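Local coordinates for protocadherin gamma-B3 (Homo sapiens, PDB 5K8R), which probably acts as a calcium-dependent cell-adhesion protein that may help establish and maintain specific neuronal connections in the brain, at residues A[205-213]-A[290-301]. Numbering follows the deposited sequence.
Sequences ANDNPPVFT and EAKDGGHHTAYC. With CA (calcium ion), chain J; CA (calcium ion), chain H; CA (calcium ion), chain I.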
loop_
_atom_site.group_PDB
_atom_site.type_symbol
_atom_site.label_atom_id
_atom_site.label_comp_id
_atom_site.label_asym_id
_atom_site.label_seq_id
_atom_site.Cartn_x
_atom_site.Cartn_y
_atom_site.Cartn_z
ATOM N N ALA A 205 -5.782 -1.896 -5.728
ATOM C CA ALA A 205 -4.697 -2.838 -5.510
ATOM C C ALA A 205 -3.742 -2.780 -6.694
ATOM O O ALA A 205 -4.114 -2.383 -7.801
ATOM C CB ALA A 205 -5.221 -4.266 -5.322
ATOM N N ASN A 206 -2.496 -3.180 -6.451
ATOM C CA ASN A 206 -1.461 -3.130 -7.483
ATOM C C ASN A 206 -1.502 -4.394 -8.344
ATOM O O ASN A 206 -0.554 -5.176 -8.412
ATOM C CB ASN A 206 -0.090 -2.936 -6.847
ATOM C CG ASN A 206 0.961 -2.517 -7.856
ATOM O OD1 ASN A 206 0.757 -1.581 -8.627
ATOM N ND2 ASN A 206 2.085 -3.221 -7.865
ATOM N N ASP A 207 -2.635 -4.581 -9.019
ATOM C CA ASP A 207 -2.852 -5.740 -9.873
ATOM C C ASP A 207 -2.552 -5.457 -11.340
ATOM O O ASP A 207 -2.894 -6.276 -12.201
ATOM C CB ASP A 207 -4.289 -6.250 -9.719
ATOM C CG ASP A 207 -5.323 -5.143 -9.832
ATOM O OD1 ASP A 207 -5.026 -4.096 -10.444
ATOM O OD2 ASP A 207 -6.442 -5.325 -9.307
ATOM N N ASN A 208 -1.926 -4.326 -11.645
ATOM C CA ASN A 208 -1.595 -3.956 -13.021
ATOM C C ASN A 208 -0.129 -3.558 -13.096
ATOM O O ASN A 208 0.258 -2.521 -12.520
ATOM C CB ASN A 208 -2.486 -2.819 -13.513
ATOM C CG ASN A 208 -3.927 -3.247 -13.700
ATOM O OD1 ASN A 208 -4.286 -3.823 -14.727
ATOM N ND2 ASN A 208 -4.764 -2.964 -12.707
ATOM N N PRO A 209 0.714 -4.335 -13.770
ATOM C CA PRO A 209 2.115 -3.936 -13.948
ATOM C C PRO A 209 2.229 -2.814 -14.962
ATOM O O PRO A 209 1.284 -2.557 -15.722
ATOM C CB PRO A 209 2.788 -5.221 -14.462
ATOM C CG PRO A 209 1.806 -6.328 -14.185
ATOM C CD PRO A 209 0.459 -5.691 -14.276
ATOM N N PRO A 210 3.362 -2.110 -14.998
ATOM C CA PRO A 210 3.563 -1.106 -16.048
ATOM C C PRO A 210 3.623 -1.757 -17.421
ATOM O O PRO A 210 4.032 -2.911 -17.569
ATOM C CB PRO A 210 4.903 -0.460 -15.674
ATOM C CG PRO A 210 5.080 -0.758 -14.219
ATOM C CD PRO A 210 4.452 -2.101 -14.009
ATOM N N VAL A 211 3.199 -1.003 -18.434
ATOM C CA VAL A 211 3.172 -1.477 -19.813
ATOM C C VAL A 211 3.828 -0.422 -20.694
ATOM O O VAL A 211 3.319 0.700 -20.807
ATOM C CB VAL A 211 1.742 -1.767 -20.299
ATOM C CG1 VAL A 211 1.738 -2.033 -21.796
ATOM C CG2 VAL A 211 1.154 -2.950 -19.543
ATOM N N PHE A 212 4.949 -0.781 -21.314
ATOM C CA PHE A 212 5.611 0.126 -22.241
ATOM C C PHE A 212 4.804 0.254 -23.525
ATOM O O PHE A 212 4.213 -0.716 -24.008
ATOM C CB PHE A 212 7.021 -0.367 -22.562
ATOM C CG PHE A 212 8.050 0.031 -21.545
ATOM C CD1 PHE A 212 8.513 1.336 -21.485
ATOM C CD2 PHE A 212 8.567 -0.900 -20.659
ATOM C CE1 PHE A 212 9.463 1.706 -20.553
ATOM C CE2 PHE A 212 9.518 -0.536 -19.726
ATOM C CZ PHE A 212 9.968 0.769 -19.675
ATOM N N THR A 213 4.785 1.468 -24.082
ATOM C CA THR A 213 4.077 1.692 -25.337
ATOM C C THR A 213 4.754 0.978 -26.499
ATOM O O THR A 213 4.096 0.656 -27.495
ATOM C CB THR A 213 3.976 3.190 -25.625
ATOM O OG1 THR A 213 5.288 3.728 -25.835
ATOM C CG2 THR A 213 3.325 3.910 -24.456
ATOM N N GLU A 290 14.119 -0.543 -17.660
ATOM C CA GLU A 290 13.208 -1.114 -16.680
ATOM C C GLU A 290 12.291 -0.029 -16.133
ATOM O O GLU A 290 12.731 1.096 -15.871
ATOM C CB GLU A 290 13.980 -1.768 -15.527
ATOM C CG GLU A 290 13.110 -2.239 -14.370
ATOM C CD GLU A 290 13.917 -2.567 -13.130
ATOM O OE1 GLU A 290 15.062 -2.080 -13.017
ATOM O OE2 GLU A 290 13.409 -3.313 -12.268
ATOM N N ALA A 291 11.016 -0.375 -15.965
ATOM C CA ALA A 291 10.023 0.496 -15.354
ATOM C C ALA A 291 9.417 -0.213 -14.152
ATOM O O ALA A 291 8.962 -1.357 -14.266
ATOM C CB ALA A 291 8.927 0.876 -16.352
ATOM N N LYS A 292 9.417 0.463 -13.005
ATOM C CA LYS A 292 8.878 -0.087 -11.770
ATOM C C LYS A 292 7.774 0.814 -11.235
ATOM O O LYS A 292 7.738 2.014 -11.522
ATOM C CB LYS A 292 9.971 -0.248 -10.704
ATOM C CG LYS A 292 11.073 -1.224 -11.073
ATOM C CD LYS A 292 12.175 -1.223 -10.025
ATOM C CE LYS A 292 11.626 -1.542 -8.643
ATOM N NZ LYS A 292 12.689 -1.496 -7.600
ATOM N N ASP A 293 6.872 0.229 -10.453
ATOM C CA ASP A 293 5.819 0.982 -9.792
ATOM C C ASP A 293 6.009 0.918 -8.276
ATOM O O ASP A 293 7.039 0.449 -7.775
ATOM C CB ASP A 293 4.436 0.477 -10.226
ATOM C CG ASP A 293 4.224 -1.002 -9.942
ATOM O OD1 ASP A 293 5.091 -1.633 -9.302
ATOM O OD2 ASP A 293 3.169 -1.531 -10.354
ATOM N N GLY A 294 5.003 1.398 -7.540
ATOM C CA GLY A 294 5.099 1.400 -6.089
ATOM C C GLY A 294 5.066 0.006 -5.490
ATOM O O GLY A 294 5.742 -0.264 -4.493
ATOM N N GLY A 295 4.285 -0.892 -6.083
ATOM C CA GLY A 295 4.213 -2.272 -5.654
ATOM C C GLY A 295 5.287 -3.173 -6.222
ATOM O O GLY A 295 5.163 -4.399 -6.130
ATOM N N HIS A 296 6.332 -2.598 -6.819
ATOM C CA HIS A 296 7.494 -3.314 -7.336
ATOM C C HIS A 296 7.164 -4.219 -8.519
ATOM O O HIS A 296 7.907 -5.165 -8.799
ATOM C CB HIS A 296 8.187 -4.121 -6.231
ATOM C CG HIS A 296 8.569 -3.300 -5.039
ATOM N ND1 HIS A 296 7.788 -3.225 -3.905
ATOM C CD2 HIS A 296 9.639 -2.504 -4.810
ATOM C CE1 HIS A 296 8.367 -2.427 -3.026
ATOM N NE2 HIS A 296 9.492 -1.976 -3.552
ATOM N N HIS A 297 6.067 -3.955 -9.224
ATOM C CA HIS A 297 5.854 -4.586 -10.519
ATOM C C HIS A 297 6.825 -4.000 -11.535
ATOM O O HIS A 297 7.089 -2.795 -11.541
ATOM C CB HIS A 297 4.414 -4.387 -10.991
ATOM C CG HIS A 297 3.463 -5.431 -10.496
ATOM N ND1 HIS A 297 3.860 -6.714 -10.188
ATOM C CD2 HIS A 297 2.130 -5.385 -10.261
ATOM C CE1 HIS A 297 2.814 -7.413 -9.783
ATOM N NE2 HIS A 297 1.752 -6.628 -9.819
ATOM N N THR A 298 7.361 -4.858 -12.398
ATOM C CA THR A 298 8.415 -4.466 -13.320
ATOM C C THR A 298 7.994 -4.708 -14.763
ATOM O O THR A 298 7.197 -5.603 -15.060
ATOM C CB THR A 298 9.713 -5.228 -13.031
ATOM O OG1 THR A 298 9.458 -6.638 -13.058
ATOM C CG2 THR A 298 10.266 -4.842 -11.667
ATOM N N ALA A 299 8.539 -3.884 -15.656
ATOM C CA ALA A 299 8.402 -4.063 -17.093
ATOM C C ALA A 299 9.737 -3.735 -17.741
ATOM O O ALA A 299 10.505 -2.919 -17.226
ATOM C CB ALA A 299 7.291 -3.184 -17.680
ATOM N N TYR A 300 10.016 -4.377 -18.873
ATOM C CA TYR A 300 11.319 -4.247 -19.511
ATOM C C TYR A 300 11.153 -4.047 -21.007
ATOM O O TYR A 300 10.398 -4.776 -21.657
ATOM C CB TYR A 300 12.189 -5.480 -19.233
ATOM C CG TYR A 300 12.472 -5.698 -17.762
ATOM C CD1 TYR A 300 11.599 -6.431 -16.968
ATOM C CD2 TYR A 300 13.609 -5.166 -17.168
ATOM C CE1 TYR A 300 11.851 -6.629 -15.623
ATOM C CE2 TYR A 300 13.870 -5.360 -15.825
ATOM C CZ TYR A 300 12.987 -6.092 -15.057
ATOM O OH TYR A 300 13.242 -6.288 -13.719
ATOM N N CYS A 301 11.864 -3.057 -21.548
ATOM C CA CYS A 301 11.904 -2.804 -22.980
ATOM C C CYS A 301 13.350 -2.550 -23.384
ATOM O O CYS A 301 14.269 -2.627 -22.561
ATOM C CB CYS A 301 11.002 -1.626 -23.368
ATOM S SG CYS A 301 11.611 -0.010 -22.833
HETATM CA CA CA J . -5.748 -1.891 -9.543
HETATM CA CA CA H . 0.619 -0.827 -10.908
HETATM CA CA CA I . -8.033 -4.504 -11.070
HETATM O O HOH W 1 -9.312 -6.646 -11.142
#
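From P209 to F212 the backbone of 205-213 runs alongside 297-301 in the same chain direction, with the CA atoms of P209 and H297 5.1 Å apart, widening to 7.0 Å between those of F212 and C301. This is the calcium-binding junction between the second and third cadherin repeats: the DANDNPP linker leads into strand 211-212 and meets the hairpin of strands 284-292 and 298-308, whose connection contains a type I turn from D293 to H296. One calcium ion ties the two segments together. N208 O binds it at 2.4 Å and D293 OD2 at 2.7 Å, while the side chain of N206 is a further ligand; D238, D240 and N244 complete the site. The CG of D293 lies between its backbone N and carbonyl carbon (chi1 58°), which swings the carboxylate across to the linker. Facing the second repeat, D207 bridges two more calcium ions, one through each carboxylate oxygen, and these are shared with E114 and E173.

Next to the metal, P209 lays CG over one face of the H297 imidazole in a CH-pi contact, 4.2 Å from the ring centroid and offset toward the rim. P210 turns inward, its CB 4.1 Å from A299 CB and its ring also near A291, so the small alanines of the two hairpin strands accommodate the proline. Two residues on, F212 points the same way and enters the interior between the two sheets, where V234 and Y217 also pack against it. Its CZ meets A291 CB at 3.5 Å, and A299 O comes to the ring edge. The SG of C301 stands between its own backbone N and carbonyl carbon (chi1 71°), which brings it over the centre of one ring face. There SG lies 3.5 Å from the F212 ring centroid, only 6° off the ring normal.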